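Local coordinates for protein maleylacetate reductase (Rhizobium, PDB 3W5S) that catalyses the NADH-dependent reduction of maleylacetate to 3-oxoadipate in the bacterial breakdown of gamma-resorcylate, at residues Arg358-Leu361 and Gln362-Phe365. Numbering follows the deposited sequence.
Sequences RALL and QRAF
Gln362 and Arg358, one turn apart on helix 354-366, run side by side along its surface and meet through their polar ends. Arg358 NH1 donates to Gln362 OE1 at 2.8 Å, nearly straight at 168° and within the guanidinium plane, while NH2 adds a weak bond to the same oxygen. Both chains leave with CG anti to the backbone N (Gln362 chi1 -172°) and bend at chi2, which brings the two groups together with their planes 38° apart. Arg358 NE forms a salt bridge with Asp335, tying the pair to helix 334-341, and Gln362 NE2 donates a hydrogen bond to Glu366 OE2 a turn further on. Arg363 instead folds back, bent at chi3, and lays one face of its guanidinium over Leu360 CA, 3.5 Å above the plane near the rim of the group. With an alanine in its place, the backbone at Ala359 and Leu360 would probably lose the flat guanidinium that covers it. Beneath, Leu360 packs on helices 257-269 and 273-289 of the alpha-helical C-terminal domain. A carboxylate thus ends the series on each side, and the Gln362 amide is fixed in orientation, its oxygen facing a cation and its nitrogen a carboxylate.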
ATOM      1  N   ARG A 358      -9.763  16.709  29.828  1.00 22.74           N
ATOM      2  CA  ARG A 358     -10.736  16.495  30.904  1.00 23.35           C
ATOM      3  C   ARG A 358     -12.165  16.834  30.436  1.00 23.01           C
ATOM      4  O   ARG A 358     -13.103  16.079  30.710  1.00 22.68           O
ATOM      5  CB  ARG A 358     -10.353  17.282  32.166  1.00 24.61           C
ATOM      6  CG  ARG A 358     -11.369  17.186  33.305  1.00 27.47           C
ATOM      7  CD  ARG A 358     -11.488  15.768  33.827  1.00 30.83           C
ATOM      8  NE  ARG A 358     -12.364  15.713  35.003  1.00 34.30           N
ATOM      9  CZ  ARG A 358     -13.686  15.577  34.945  1.00 36.07           C
ATOM     10  NH1 ARG A 358     -14.307  15.468  33.765  1.00 35.09           N
ATOM     11  NH2 ARG A 358     -14.388  15.536  36.068  1.00 36.45           N
ATOM     12  N   ALA A 359     -12.313  17.948  29.719  1.00 22.65           N
ATOM     13  CA  ALA A 359     -13.630  18.354  29.216  1.00 22.32           C
ATOM     14  C   ALA A 359     -14.169  17.362  28.213  1.00 21.04           C
ATOM     15  O   ALA A 359     -15.353  17.047  28.211  1.00 21.37           O
ATOM     16  CB  ALA A 359     -13.556  19.728  28.590  1.00 23.58           C
ATOM     17  N   LEU A 360     -13.295  16.874  27.338  1.00 19.84           N
ATOM     18  CA  LEU A 360     -13.700  15.858  26.365  1.00 17.83           C
ATOM     19  C   LEU A 360     -14.173  14.583  27.059  1.00 18.40           C
ATOM     20  O   LEU A 360     -15.215  14.011  26.704  1.00 18.60           O
ATOM     21  CB  LEU A 360     -12.554  15.578  25.383  1.00 17.88           C
ATOM     22  CG  LEU A 360     -12.802  14.718  24.148  1.00 17.39           C
ATOM     23  CD1 LEU A 360     -11.671  14.949  23.140  1.00 18.94           C
ATOM     24  CD2 LEU A 360     -12.878  13.241  24.546  1.00 18.79           C
ATOM     25  N   LEU A 361     -13.391  14.141  28.038  1.00 18.77           N
ATOM     26  CA  LEU A 361     -13.767  12.955  28.803  1.00 18.14           C
ATOM     27  C   LEU A 361     -15.088  13.167  29.537  1.00 19.35           C
ATOM     28  O   LEU A 361     -15.878  12.234  29.652  1.00 19.27           O
ATOM     29  CB  LEU A 361     -12.649  12.543  29.778  1.00 19.44           C
ATOM     30  CG  LEU A 361     -11.354  11.993  29.152  1.00 19.20           C
ATOM     31  CD1 LEU A 361     -10.352  11.694  30.303  1.00 21.49           C
ATOM     32  CD2 LEU A 361     -11.599  10.739  28.319  1.00 20.04           C
ATOM     33  N   GLN A 362     -15.330  14.384  30.034  1.00 19.02           N
ATOM     34  CA  GLN A 362     -16.630  14.711  30.644  1.00 20.34           C
ATOM     35  C   GLN A 362     -17.773  14.599  29.643  1.00 19.60           C
ATOM     36  O   GLN A 362     -18.811  14.032  29.954  1.00 19.56           O
ATOM     37  CB  GLN A 362     -16.631  16.090  31.312  1.00 21.33           C
ATOM     38  CG  GLN A 362     -17.916  16.349  32.099  1.00 26.25           C
ATOM     39  CD  GLN A 362     -18.031  15.433  33.305  1.00 31.29           C
ATOM     40  OE1 GLN A 362     -17.055  15.243  34.041  1.00 35.58           O
ATOM     41  NE2 GLN A 362     -19.221  14.854  33.518  1.00 31.75           N
ATOM     42  N   ARG A 363     -17.566  15.090  28.421  1.00 18.92           N
ATOM     43  CA  ARG A 363     -18.573  14.921  27.377  1.00 19.39           C
ATOM     44  C   ARG A 363     -18.841  13.434  27.093  1.00 18.44           C
ATOM     45  O   ARG A 363     -19.990  13.027  26.970  1.00 19.26           O
ATOM     46  CB  ARG A 363     -18.154  15.650  26.088  1.00 19.68           C
ATOM     47  CG  ARG A 363     -18.139  17.177  26.260  1.00 21.90           C
ATOM     48  CD  ARG A 363     -17.992  17.915  24.926  1.00 23.99           C
ATOM     49  NE  ARG A 363     -16.692  17.757  24.272  1.00 26.33           N
ATOM     50  CZ  ARG A 363     -15.573  18.413  24.586  1.00 25.65           C
ATOM     51  NH1 ARG A 363     -15.547  19.285  25.590  1.00 28.73           N
ATOM     52  NH2 ARG A 363     -14.468  18.194  23.884  1.00 25.21           N
ATOM     53  N   ALA A 364     -17.776  12.635  27.005  1.00 17.60           N
ATOM     54  CA  ALA A 364     -17.931  11.207  26.707  1.00 16.55           C
ATOM     55  C   ALA A 364     -18.593  10.464  27.861  1.00 17.02           C
ATOM     56  O   ALA A 364     -19.338   9.521  27.639  1.00 17.19           O
ATOM     57  CB  ALA A 364     -16.584  10.586  26.345  1.00 16.30           C
ATOM     58  N   PHE A 365     -18.368  10.948  29.086  1.00 17.62           N
ATOM     59  CA  PHE A 365     -18.996  10.364  30.272  1.00 18.81           C
ATOM     60  C   PHE A 365     -20.508  10.538  30.218  1.00 19.64           C
ATOM     61  O   PHE A 365     -21.261   9.636  30.564  1.00 20.18           O
ATOM     62  CB  PHE A 365     -18.412  11.020  31.537  1.00 18.89           C
ATOM     63  CG  PHE A 365     -19.055  10.540  32.823  1.00 19.68           C
ATOM     64  CD1 PHE A 365     -18.623   9.370  33.438  1.00 19.57           C
ATOM     65  CD2 PHE A 365     -20.119  11.233  33.378  1.00 22.19           C
ATOM     66  CE1 PHE A 365     -19.235   8.927  34.604  1.00 23.51           C
ATOM     67  CE2 PHE A 365     -20.730  10.797  34.522  1.00 25.96           C
ATOM     68  CZ  PHE A 365     -20.284   9.644  35.135  1.00 24.41           C
TER